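Local coordinates for mandelate racemase/muconate lactonizing enzyme (Roseovarius nubinhibens, PDB 2QDD), which is of unknown function but, as a magnesium-binding member of the enolase superfamily, probably catalyses a metal-assisted reaction on a carboxylate substrate, at residues 166-171 against 177-182; 171-176 against 203-208; 221-226 against 230-235; 253-258 against 287-292. All blocks are in the same frame, centred on the assembly; numbering follows the deposited sequence.

Contact 1 (166-171 against 177-182)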
loop_
_atom_site.group_PDB
_atom_site.type_symbol
_atom_site.label_atom_id
_atom_site.label_comp_id
_atom_site.label_asym_id
_atom_site.label_seq_id
_atom_site.Cartn_x
_atom_site.Cartn_y
_atom_site.Cartn_z
ATOM N N ALA A 166 -0.321 -35.678 -7.293
ATOM C CA ALA A 166 -1.288 -36.296 -6.394
ATOM C C ALA A 166 -2.552 -35.451 -6.288
ATOM O O ALA A 166 -2.505 -34.286 -5.890
ATOM C CB ALA A 166 -0.669 -36.513 -5.024
ATOM N N LYS A 167 -3.682 -36.046 -6.652
ATOM C CA LYS A 167 -4.951 -35.324 -6.718
ATOM C C LYS A 167 -5.676 -35.401 -5.374
ATOM O O LYS A 167 -6.128 -36.470 -4.960
ATOM C CB LYS A 167 -5.832 -35.873 -7.844
ATOM C CG LYS A 167 -5.111 -36.112 -9.162
ATOM C CD LYS A 167 -5.019 -34.852 -10.003
ATOM C CE LYS A 167 -3.949 -34.996 -11.078
ATOM N NZ LYS A 167 -3.774 -33.735 -11.853
ATOM N N ILE A 168 -5.757 -34.262 -4.691
ATOM C CA ILE A 168 -6.445 -34.163 -3.403
ATOM C C ILE A 168 -7.574 -33.134 -3.494
ATOM O O ILE A 168 -7.858 -32.616 -4.577
ATOM C CB ILE A 168 -5.472 -33.807 -2.251
ATOM C CG1 ILE A 168 -4.736 -32.497 -2.545
ATOM C CG2 ILE A 168 -4.489 -34.955 -1.992
ATOM C CD1 ILE A 168 -4.202 -31.812 -1.323
ATOM N N GLY A 169 -8.219 -32.848 -2.364
ATOM C CA GLY A 169 -9.309 -31.872 -2.322
ATOM C C GLY A 169 -10.644 -32.475 -1.924
ATOM O O GLY A 169 -10.757 -33.687 -1.723
ATOM N N GLY A 170 -11.659 -31.622 -1.822
ATOM C CA GLY A 170 -12.870 -31.932 -1.062
ATOM C C GLY A 170 -12.914 -31.161 0.244
ATOM O O GLY A 170 -11.881 -30.702 0.738
ATOM N N SER A 171 -14.111 -31.025 0.812
ATOM C CA SER A 171 -14.323 -30.175 1.989
ATOM C C SER A 171 -14.211 -30.915 3.333
ATOM O O SER A 171 -14.634 -30.395 4.371
ATOM C CB SER A 171 -15.648 -29.403 1.883
ATOM O OG SER A 171 -16.724 -30.252 1.518
ATOM N N ILE A 177 -5.277 -33.857 5.167
ATOM C CA ILE A 177 -4.101 -33.824 6.044
ATOM C C ILE A 177 -3.401 -35.187 6.073
ATOM O O ILE A 177 -2.181 -35.266 5.895
ATOM C CB ILE A 177 -4.461 -33.332 7.482
ATOM C CG1 ILE A 177 -4.839 -31.850 7.457
ATOM C CG2 ILE A 177 -3.284 -33.511 8.442
ATOM C CD1 ILE A 177 -5.855 -31.426 8.507
ATOM N N ALA A 178 -4.183 -36.253 6.253
ATOM C CA ALA A 178 -3.656 -37.626 6.276
ATOM C C ALA A 178 -3.104 -38.099 4.929
ATOM O O ALA A 178 -2.150 -38.876 4.893
ATOM C CB ALA A 178 -4.712 -38.597 6.788
ATOM N N ARG A 179 -3.707 -37.631 3.836
ATOM C CA ARG A 179 -3.187 -37.855 2.486
ATOM C C ARG A 179 -1.839 -37.175 2.265
ATOM O O ARG A 179 -0.879 -37.815 1.834
ATOM C CB ARG A 179 -4.175 -37.351 1.435
ATOM C CG ARG A 179 -5.247 -38.346 1.053
ATOM C CD ARG A 179 -6.332 -37.663 0.247
ATOM N NE ARG A 179 -7.612 -38.353 0.376
ATOM C CZ ARG A 179 -8.794 -37.811 0.100
ATOM N NH1 ARG A 179 -8.881 -36.557 -0.331
ATOM N NH2 ARG A 179 -9.897 -38.528 0.253
ATOM N N ILE A 180 -1.783 -35.878 2.560
ATOM C CA ILE A 180 -0.582 -35.079 2.349
ATOM C C ILE A 180 0.597 -35.634 3.153
ATOM O O ILE A 180 1.682 -35.828 2.604
ATOM C CB ILE A 180 -0.833 -33.570 2.650
ATOM C CG1 ILE A 180 -1.655 -32.924 1.528
ATOM C CG2 ILE A 180 0.472 -32.814 2.792
ATOM C CD1 ILE A 180 -2.379 -31.665 1.950
ATOM N N GLU A 181 0.367 -35.929 4.432
ATOM C CA GLU A 181 1.446 -36.355 5.325
ATOM C C GLU A 181 1.984 -37.757 5.035
ATOM O O GLU A 181 3.159 -38.026 5.279
ATOM C CB GLU A 181 1.048 -36.220 6.801
ATOM C CG GLU A 181 0.808 -34.786 7.270
ATOM C CD GLU A 181 2.077 -34.021 7.645
ATOM O OE1 GLU A 181 2.144 -33.520 8.790
ATOM O OE2 GLU A 181 2.997 -33.897 6.804
ATOM N N ALA A 182 1.133 -38.636 4.507
ATOM C CA ALA A 182 1.568 -39.971 4.093
ATOM C C ALA A 182 2.382 -39.929 2.801
ATOM O O ALA A 182 3.458 -40.525 2.724
ATOM C CB ALA A 182 0.373 -40.913 3.947
#
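Ile168 meets helix 173-185 with two of its methyls, each turned to a different residue. Its CD1 runs into CD1 of Ile180 at 3.7 Å and also approaches CG1 of Ile180 at 4.0 Å, the two side chains crossing at about a right angle. Its CG2 instead lies against the aliphatic stem of Arg179, 4.0 Å from CD and 4.2 Å from CB; here the two side chains slide past each other in opposite directions. This division of labour follows from the first torsion of Ile168 (chi1 57°), which sets CG1 between the backbone N and the carbonyl carbon and holds CG2 anti to that carbon.

The Arg179 chain is extended from CG to NE and carries its guanidinium past Ile168 to the turn after strand 163-167. Gly169 O lies at the edge of the guanidinium, in its plane, but NH1 stays 3.7 Å from it, too far to count as a hydrogen bond. The firm partner of NH1 is Asp176, whose OD1 makes a salt bridge with it and also takes the backbone N of Gly169, thereby tying turn and helix to one carboxylate.

The contact closes the beta-to-alpha half of a beta-alpha-beta unit in the barrel domain. Just before Ile168, Lys167 on strand 163-167 forms a salt bridge with the magnesium ligand Asp196. Phe195 of the next strand, 192-196, packs on both isoleucines, Val209 of helix 203-210 touches Ile180, and Pro146 and Met149 of helix 146-159 touch Arg179.

Contact 2 (171-176 against 203-208)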
loop_
_atom_site.group_PDB
_atom_site.type_symbol
_atom_site.label_atom_id
_atom_site.label_comp_id
_atom_site.label_asym_id
_atom_site.label_seq_id
_atom_site.Cartn_x
_atom_site.Cartn_y
_atom_site.Cartn_z
ATOM N N SER A 171 -14.111 -31.025 0.812
ATOM C CA SER A 171 -14.323 -30.175 1.989
ATOM C C SER A 171 -14.211 -30.915 3.333
ATOM O O SER A 171 -14.634 -30.395 4.371
ATOM C CB SER A 171 -15.648 -29.403 1.883
ATOM O OG SER A 171 -16.724 -30.252 1.518
ATOM N N ASP A 172 -13.637 -32.119 3.304
ATOM C CA ASP A 172 -13.188 -32.816 4.513
ATOM C C ASP A 172 -11.677 -32.626 4.727
ATOM O O ASP A 172 -10.870 -33.255 4.035
ATOM C CB ASP A 172 -13.532 -34.310 4.429
ATOM C CG ASP A 172 -13.601 -34.976 5.798
ATOM O OD1 ASP A 172 -12.538 -35.228 6.407
ATOM O OD2 ASP A 172 -14.726 -35.260 6.261
ATOM N N PRO A 173 -11.294 -31.752 5.684
ATOM C CA PRO A 173 -9.898 -31.362 5.895
ATOM C C PRO A 173 -9.029 -32.485 6.455
ATOM O O PRO A 173 -7.865 -32.601 6.071
ATOM C CB PRO A 173 -9.999 -30.214 6.912
ATOM C CG PRO A 173 -11.433 -29.806 6.905
ATOM C CD PRO A 173 -12.185 -31.057 6.627
ATOM N N ALA A 174 -9.600 -33.307 7.336
ATOM C CA ALA A 174 -8.844 -34.317 8.082
ATOM C C ALA A 174 -8.284 -35.443 7.210
ATOM O O ALA A 174 -7.205 -35.971 7.494
ATOM C CB ALA A 174 -9.691 -34.888 9.211
ATOM N N GLN A 175 -9.009 -35.799 6.149
ATOM C CA GLN A 175 -8.522 -36.787 5.187
ATOM C C GLN A 175 -7.483 -36.242 4.206
ATOM O O GLN A 175 -6.613 -36.987 3.758
ATOM C CB GLN A 175 -9.671 -37.508 4.462
ATOM C CG GLN A 175 -10.605 -36.615 3.641
ATOM C CD GLN A 175 -11.847 -37.351 3.134
ATOM O OE1 GLN A 175 -12.464 -38.134 3.861
ATOM N NE2 GLN A 175 -12.218 -37.092 1.883
ATOM N N ASP A 176 -7.566 -34.950 3.885
ATOM C CA ASP A 176 -6.521 -34.273 3.107
ATOM C C ASP A 176 -5.198 -34.149 3.866
ATOM O O ASP A 176 -4.132 -34.326 3.277
ATOM C CB ASP A 176 -6.984 -32.896 2.616
ATOM C CG ASP A 176 -7.801 -32.966 1.328
ATOM O OD1 ASP A 176 -7.649 -33.941 0.550
ATOM O OD2 ASP A 176 -8.596 -32.029 1.089
ATOM N N PRO A 203 -10.708 -20.631 0.814
ATOM C CA PRO A 203 -9.562 -20.158 1.608
ATOM C C PRO A 203 -9.467 -20.721 3.027
ATOM O O PRO A 203 -8.369 -21.039 3.475
ATOM C CB PRO A 203 -9.764 -18.641 1.643
ATOM C CG PRO A 203 -10.465 -18.341 0.382
ATOM C CD PRO A 203 -11.401 -19.503 0.159
ATOM N N ALA A 204 -10.610 -20.869 3.698
ATOM C CA ALA A 204 -10.684 -21.409 5.059
ATOM C C ALA A 204 -10.134 -22.826 5.193
ATOM O O ALA A 204 -9.372 -23.118 6.119
ATOM C CB ALA A 204 -12.114 -21.375 5.536
ATOM N N ILE A 205 -10.533 -23.701 4.277
ATOM C CA ILE A 205 -10.085 -25.094 4.283
ATOM C C ILE A 205 -8.601 -25.168 3.934
ATOM O O ILE A 205 -7.849 -25.864 4.607
ATOM C CB ILE A 205 -10.943 -25.993 3.338
ATOM C CG1 ILE A 205 -12.387 -26.075 3.846
ATOM C CG2 ILE A 205 -10.372 -27.406 3.257
ATOM C CD1 ILE A 205 -13.416 -26.390 2.759
ATOM N N ALA A 206 -8.185 -24.420 2.911
ATOM C CA ALA A 206 -6.767 -24.319 2.532
ATOM C C ALA A 206 -5.855 -23.904 3.687
ATOM O O ALA A 206 -4.847 -24.561 3.948
ATOM C CB ALA A 206 -6.594 -23.376 1.362
ATOM N N VAL A 207 -6.227 -22.830 4.381
ATOM C CA VAL A 207 -5.475 -22.345 5.543
ATOM C C VAL A 207 -5.401 -23.413 6.642
ATOM O O VAL A 207 -4.331 -23.653 7.198
ATOM C CB VAL A 207 -6.049 -20.994 6.063
ATOM C CG1 VAL A 207 -5.474 -20.619 7.422
ATOM C CG2 VAL A 207 -5.765 -19.884 5.057
ATOM N N GLU A 208 -6.522 -24.083 6.905
ATOM C CA GLU A 208 -6.591 -25.127 7.929
ATOM C C GLU A 208 -5.751 -26.369 7.631
ATOM O O GLU A 208 -4.991 -26.803 8.493
ATOM C CB GLU A 208 -8.040 -25.519 8.243
ATOM C CG GLU A 208 -8.173 -26.622 9.295
ATOM C CD GLU A 208 -9.562 -27.240 9.358
ATOM O OE1 GLU A 208 -10.383 -26.978 8.449
ATOM O OE2 GLU A 208 -9.831 -27.997 10.320
#
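Pro173 lays its ring against the carboxylate of Glu208: CG is 3.4 Å and CB 3.6 Å from OE1, and no hydrogen bond is involved. Next to this pair, Ile205 spreads its two branches, CD1 reaching 3.9 Å to CB of Ser171 and CG2 lying 4.5 Å from CG of Pro173. Ser171 is poorly ordered, which makes that end of the contact the softer one.

Glu208 reaches the proline because CG stands anti to the backbone N (chi1 179°) and the chain runs on extended. Its OE2 forms a salt bridge with Arg192 of the second subunit, and the same arginine packs on Pro173. With an alanine here instead of Glu208, Arg192 of the second subunit would probably lose this carboxylate and the proline ring its cover. Further back, Asp176 braces the start of helix 173-185, its OD2 accepting a hydrogen bond from NE1 of Trp201.

Between the neighbouring barrel helices 173-185 and 203-210, then, proline ring carbons pack on a carboxylate oxygen and an isoleucine on the loop before the helix, with no hydrogen bond across. The charged group that touches, Glu208, answers to the second subunit, so its charge is probably balanced across the interface.

Contact 3 (221-226 against 230-235)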
loop_
_atom_site.group_PDB
_atom_site.type_symbol
_atom_site.label_atom_id
_atom_site.label_comp_id
_atom_site.label_asym_id
_atom_site.label_seq_id
_atom_site.Cartn_x
_atom_site.Cartn_y
_atom_site.Cartn_z
ATOM N N GLN A 221 -3.015 -24.586 -7.385
ATOM C CA GLN A 221 -4.316 -23.911 -7.475
ATOM C C GLN A 221 -5.357 -24.358 -6.434
ATOM O O GLN A 221 -6.311 -25.072 -6.765
ATOM C CB GLN A 221 -4.853 -23.960 -8.915
ATOM C CG GLN A 221 -6.106 -23.117 -9.171
ATOM C CD GLN A 221 -5.823 -21.714 -9.631
ATOM O OE1 GLN A 221 -5.005 -21.491 -10.516
ATOM N NE2 GLN A 221 -6.533 -20.751 -9.053
ATOM N N PRO A 222 -5.159 -23.962 -5.160
ATOM C CA PRO A 222 -6.040 -24.479 -4.112
ATOM C C PRO A 222 -7.478 -23.949 -4.215
ATOM O O PRO A 222 -8.420 -24.662 -3.869
ATOM C CB PRO A 222 -5.356 -24.028 -2.814
ATOM C CG PRO A 222 -4.539 -22.846 -3.192
ATOM C CD PRO A 222 -4.137 -23.036 -4.628
ATOM N N CYS A 223 -7.633 -22.727 -4.722
ATOM C CA CYS A 223 -8.917 -22.036 -4.742
ATOM C C CYS A 223 -9.286 -21.571 -6.155
ATOM O O CYS A 223 -8.500 -21.713 -7.086
ATOM C CB CYS A 223 -8.885 -20.853 -3.771
ATOM S SG CYS A 223 -8.509 -21.298 -2.049
ATOM N N GLN A 224 -10.486 -21.016 -6.300
ATOM C CA GLN A 224 -11.114 -20.811 -7.606
ATOM C C GLN A 224 -10.589 -19.567 -8.324
ATOM O O GLN A 224 -10.534 -19.523 -9.560
ATOM C CB GLN A 224 -12.629 -20.701 -7.437
ATOM C CG GLN A 224 -13.431 -21.666 -8.297
ATOM C CD GLN A 224 -14.514 -22.385 -7.506
ATOM O OE1 GLN A 224 -15.249 -21.770 -6.729
ATOM N NE2 GLN A 224 -14.610 -23.696 -7.695
ATOM N N THR A 225 -10.226 -18.555 -7.541
ATOM C CA THR A 225 -9.829 -17.257 -8.071
ATOM C C THR A 225 -8.424 -16.896 -7.592
ATOM O O THR A 225 -7.945 -17.423 -6.578
ATOM C CB THR A 225 -10.806 -16.130 -7.639
ATOM O OG1 THR A 225 -10.625 -15.846 -6.249
ATOM C CG2 THR A 225 -12.266 -16.517 -7.891
ATOM N N LEU A 226 -7.787 -15.984 -8.325
ATOM C CA LEU A 226 -6.498 -15.404 -7.957
ATOM C C LEU A 226 -6.504 -14.699 -6.598
ATOM O O LEU A 226 -5.599 -14.919 -5.791
ATOM C CB LEU A 226 -6.013 -14.456 -9.062
ATOM C CG LEU A 226 -4.779 -13.585 -8.814
ATOM C CD1 LEU A 226 -3.572 -14.452 -8.616
ATOM C CD2 LEU A 226 -4.557 -12.640 -9.976
ATOM N N ALA A 230 -4.135 -15.802 -3.525
ATOM C CA ALA A 230 -3.191 -14.848 -2.946
ATOM C C ALA A 230 -3.406 -14.659 -1.443
ATOM O O ALA A 230 -2.450 -14.426 -0.693
ATOM C CB ALA A 230 -3.304 -13.507 -3.670
ATOM N N HIS A 231 -4.666 -14.755 -1.023
ATOM C CA HIS A 231 -5.047 -14.743 0.387
ATOM C C HIS A 231 -4.420 -15.910 1.142
ATOM O O HIS A 231 -3.782 -15.698 2.170
ATOM C CB HIS A 231 -6.578 -14.759 0.531
ATOM C CG HIS A 231 -7.059 -14.674 1.948
ATOM N ND1 HIS A 231 -7.480 -13.491 2.517
ATOM C CD2 HIS A 231 -7.191 -15.621 2.907
ATOM C CE1 HIS A 231 -7.847 -13.713 3.766
ATOM N NE2 HIS A 231 -7.678 -14.997 4.027
ATOM N N VAL A 232 -4.612 -17.124 0.623
ATOM C CA VAL A 232 -4.025 -18.354 1.176
ATOM C C VAL A 232 -2.493 -18.279 1.270
ATOM O O VAL A 232 -1.916 -18.626 2.303
ATOM C CB VAL A 232 -4.455 -19.591 0.344
ATOM C CG1 VAL A 232 -3.735 -20.849 0.786
ATOM C CG2 VAL A 232 -5.957 -19.785 0.430
ATOM N N ALA A 233 -1.861 -17.801 0.197
ATOM C CA ALA A 233 -0.402 -17.729 0.080
ATOM C C ALA A 233 0.255 -16.886 1.167
ATOM O O ALA A 233 1.325 -17.236 1.651
ATOM C CB ALA A 233 -0.004 -17.215 -1.301
ATOM N N ARG A 234 -0.403 -15.786 1.548
ATOM C CA ARG A 234 0.023 -14.928 2.658
ATOM C C ARG A 234 0.000 -15.600 4.038
ATOM O O ARG A 234 0.636 -15.119 4.976
ATOM C CB ARG A 234 -0.820 -13.657 2.695
ATOM C CG ARG A 234 -0.428 -12.643 1.636
ATOM C CD ARG A 234 -1.028 -11.267 1.913
ATOM N NE ARG A 234 -2.435 -11.181 1.515
ATOM C CZ ARG A 234 -2.868 -10.895 0.287
ATOM N NH1 ARG A 234 -2.011 -10.662 -0.704
ATOM N NH2 ARG A 234 -4.172 -10.846 0.047
ATOM N N ARG A 235 -0.728 -16.708 4.147
ATOM C CA ARG A 235 -1.090 -17.292 5.431
ATOM C C ARG A 235 -0.496 -18.691 5.647
ATOM O O ARG A 235 -0.612 -19.250 6.738
ATOM C CB ARG A 235 -2.615 -17.339 5.573
ATOM C CG ARG A 235 -3.302 -15.969 5.550
ATOM C CD ARG A 235 -4.561 -15.966 6.412
ATOM N NE ARG A 235 -4.246 -16.012 7.838
ATOM C CZ ARG A 235 -5.054 -16.481 8.786
ATOM N NH1 ARG A 235 -6.251 -16.969 8.487
ATOM N NH2 ARG A 235 -4.654 -16.467 10.046
#
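Ala230 opens the second segment with a helical hydrogen bond back to the first: its N donates to Leu226 O over 2.8 Å. Its CB sits beside the same oxygen at 3.4 Å. This bond belongs to the first turn of helix 226-233, whose N-cap is Thr225; OG1 of that residue takes the backbone N of Gln228. His231 turns from the loop to the subunit boundary, where NE2 hydrogen-bonds with Glu262 of the second subunit.

Val232 returns to the contact. Its CG2 rests 3.9 Å from SG of Cys223, since CG1 takes the place anti to the backbone N (chi1 173°) and CG2 falls beside that N, anti to the carbonyl carbon. Arg234 folds back so that Ala230 O lies over one face of its guanidinium. At Arg235 the backbone N bonds to Val232 O at 2.9 Å, and the side chain makes a salt bridge with Glu262 of the second subunit.

The loop presented to these residues is stiffened from within: Gln221 NE2 donates to Cys223 O at 2.9 Å, almost straight at 170°, while its OE1 takes the backbone N of the magnesium ligand Asp243. The chemistry thus divides in two, with backbone bonding at the helix start and a thiol on a valine methyl in the buried part, neither needing a charged group.

Contact 4 (253-258 against 287-292)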
loop_
_atom_site.group_PDB
_atom_site.type_symbol
_atom_site.label_atom_id
_atom_site.label_comp_id
_atom_site.label_asym_id
_atom_site.label_seq_id
_atom_site.Cartn_x
_atom_site.Cartn_y
_atom_site.Cartn_z
ATOM N N LEU A 253 0.548 -10.864 -14.875
ATOM C CA LEU A 253 0.954 -9.569 -14.333
ATOM C C LEU A 253 0.350 -9.258 -12.966
ATOM O O LEU A 253 1.042 -8.768 -12.079
ATOM C CB LEU A 253 0.551 -8.472 -15.320
ATOM C CG LEU A 253 1.604 -7.490 -15.823
ATOM C CD1 LEU A 253 2.886 -8.191 -16.242
ATOM C CD2 LEU A 253 1.033 -6.669 -16.973
ATOM N N ALA A 254 -0.943 -9.543 -12.818
ATOM C CA ALA A 254 -1.647 -9.446 -11.541
ATOM C C ALA A 254 -1.126 -10.418 -10.489
ATOM O O ALA A 254 -0.919 -10.024 -9.343
ATOM C CB ALA A 254 -3.149 -9.640 -11.744
ATOM N N ALA A 255 -0.919 -11.677 -10.880
ATOM C CA ALA A 255 -0.368 -12.700 -9.980
ATOM C C ALA A 255 1.017 -12.308 -9.473
ATOM O O ALA A 255 1.324 -12.474 -8.291
ATOM C CB ALA A 255 -0.310 -14.061 -10.681
ATOM N N TRP A 256 1.836 -11.771 -10.378
ATOM C CA TRP A 256 3.187 -11.324 -10.054
ATOM C C TRP A 256 3.224 -10.166 -9.035
ATOM O O TRP A 256 3.971 -10.226 -8.055
ATOM C CB TRP A 256 3.967 -10.959 -11.328
ATOM C CG TRP A 256 5.278 -10.331 -11.008
ATOM C CD1 TRP A 256 6.418 -10.970 -10.610
ATOM C CD2 TRP A 256 5.575 -8.931 -10.996
ATOM N NE1 TRP A 256 7.415 -10.053 -10.370
ATOM C CE2 TRP A 256 6.922 -8.794 -10.593
ATOM C CE3 TRP A 256 4.832 -7.777 -11.282
ATOM C CZ2 TRP A 256 7.548 -7.548 -10.483
ATOM C CZ3 TRP A 256 5.453 -6.535 -11.167
ATOM C CH2 TRP A 256 6.798 -6.433 -10.769
ATOM N N SER A 257 2.424 -9.127 -9.276
ATOM C CA SER A 257 2.426 -7.938 -8.427
ATOM C C SER A 257 1.786 -8.135 -7.049
ATOM O O SER A 257 2.087 -7.390 -6.119
ATOM C CB SER A 257 1.807 -6.735 -9.151
ATOM O OG SER A 257 0.487 -7.013 -9.569
ATOM N N ARG A 258 0.913 -9.136 -6.922
ATOM C CA ARG A 258 0.348 -9.530 -5.627
ATOM C C ARG A 258 1.275 -10.458 -4.839
ATOM O O ARG A 258 1.071 -10.663 -3.646
ATOM C CB ARG A 258 -1.004 -10.227 -5.805
ATOM C CG ARG A 258 -2.150 -9.334 -6.230
ATOM C CD ARG A 258 -3.249 -10.175 -6.863
ATOM N NE ARG A 258 -4.539 -9.489 -6.898
ATOM C CZ ARG A 258 -5.446 -9.533 -5.924
ATOM N NH1 ARG A 258 -6.587 -8.872 -6.059
ATOM N NH2 ARG A 258 -5.215 -10.227 -4.813
ATOM N N VAL A 287 11.002 -13.248 -14.102
ATOM C CA VAL A 287 10.599 -13.026 -12.708
ATOM C C VAL A 287 10.911 -14.229 -11.814
ATOM O O VAL A 287 10.652 -14.210 -10.605
ATOM C CB VAL A 287 9.097 -12.595 -12.578
ATOM C CG1 VAL A 287 8.824 -11.343 -13.388
ATOM C CG2 VAL A 287 8.147 -13.708 -13.000
ATOM N N GLY A 288 11.466 -15.273 -12.424
ATOM C CA GLY A 288 11.964 -16.435 -11.699
ATOM C C GLY A 288 10.893 -17.433 -11.313
ATOM O O GLY A 288 11.028 -18.121 -10.306
ATOM N N TRP A 289 9.829 -17.509 -12.110
ATOM C CA TRP A 289 8.811 -18.541 -11.935
ATOM C C TRP A 289 9.334 -19.898 -12.385
ATOM O O TRP A 289 10.170 -19.987 -13.282
ATOM C CB TRP A 289 7.544 -18.194 -12.722
ATOM C CG TRP A 289 6.644 -17.180 -12.062
ATOM C CD1 TRP A 289 6.700 -16.742 -10.770
ATOM C CD2 TRP A 289 5.540 -16.491 -12.671
ATOM N NE1 TRP A 289 5.708 -15.819 -10.538
ATOM C CE2 TRP A 289 4.979 -15.650 -11.686
ATOM C CE3 TRP A 289 4.972 -16.506 -13.953
ATOM C CZ2 TRP A 289 3.874 -14.821 -11.945
ATOM C CZ3 TRP A 289 3.876 -15.679 -14.209
ATOM C CH2 TRP A 289 3.340 -14.855 -13.206
ATOM N N GLN A 290 8.836 -20.954 -11.755
ATOM C CA GLN A 290 9.017 -22.304 -12.273
ATOM C C GLN A 290 7.707 -22.793 -12.876
ATOM O O GLN A 290 6.643 -22.495 -12.356
ATOM C CB GLN A 290 9.471 -23.228 -11.155
ATOM C CG GLN A 290 10.909 -23.008 -10.734
ATOM C CD GLN A 290 11.430 -24.137 -9.884
ATOM O OE1 GLN A 290 10.796 -24.537 -8.907
ATOM N NE2 GLN A 290 12.588 -24.665 -10.250
ATOM N N MET A 291 7.780 -23.521 -13.989
ATOM C CA MET A 291 6.640 -23.626 -14.903
ATOM C C MET A 291 6.406 -25.048 -15.411
ATOM O O MET A 291 7.343 -25.700 -15.854
ATOM C CB MET A 291 6.794 -22.650 -16.080
ATOM C CG MET A 291 6.720 -21.168 -15.697
ATOM S SD MET A 291 7.062 -20.023 -17.045
ATOM C CE MET A 291 8.846 -19.956 -17.063
ATOM N N HIS A 292 5.162 -25.528 -15.326
ATOM C CA HIS A 292 4.730 -26.727 -16.059
ATOM C C HIS A 292 4.157 -26.283 -17.396
ATOM O O HIS A 292 3.285 -25.424 -17.441
ATOM C CB HIS A 292 3.644 -27.502 -15.306
ATOM C CG HIS A 292 4.094 -28.087 -14.005
ATOM N ND1 HIS A 292 4.763 -29.287 -13.916
ATOM C CD2 HIS A 292 3.946 -27.647 -12.735
ATOM C CE1 HIS A 292 5.021 -29.555 -12.649
ATOM N NE2 HIS A 292 4.536 -28.574 -11.912
#
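Leu253 O, one turn ahead of the Ser257 that follows Trp256, is gripped twice: Ser257 N and Ser257 OG each donate to it at 3.1 Å, and the Trp256 ring, which meets Val287 across the contact, points an edge at it in plane. This is packing of the enolase-superfamily beta/alpha barrel, in which helix 249-258 lies beside the end of helix 274-287 and the entry to strand 290-293. Gly288 leaves that second helix through a Schellman motif, its positive phi (81°) turning the chain from Val287 to Trp289.

The two tryptophans do not stack. CZ2 of Trp289 meets the helix obliquely, 3.9 Å from CB of Trp256 and 4.4 Å from CB of Ala255, while the backbone N of Trp256 lies at the ring edge. The Trp256 indole, held anti to its own backbone N (chi1 172°), is swung over to Val287 instead, where NE1 is 3.6 Å from CG1 and the approach is oblique to the ring. An alanine at Trp256 is likely to strip Val287 of this cover and to open a gap where Leu253 of the third subunit packs on the indole.

Phe283 of helix 274-287 meets Trp289 edge-to-face, and Val264 of strand 263-266 also packs on it, which probably holds the ring between helix and strand. Val287 serves both indoles, for while CG1 touches Trp256, CG2 sits 3.7 Å above one face of Trp289, offset toward the rim.

All four contacts belong to the barrel domain. Contacts 1, 3 and 4 are buried, whereas contact 2 is partly exposed and ends on poorly ordered residues. Contacts 1 and 2 share Ser171 and helix 173-185. Contact 2 touches contact 3 through Ala206 on Val232, and contact 3 touches contact 4 through Leu226 on Ala254, so the series runs unbroken round this side of the barrel. Contact 1, nearest the metal ligands, packs aliphatic chains, one of them an arginine stem; contact 2 sets a carboxylate and a proline at the subunit face; contact 3 rests on a helical backbone bond; contact 4 is aromatic. Contacts 2 and 3 face the second subunit, contact 4 the third and fourth.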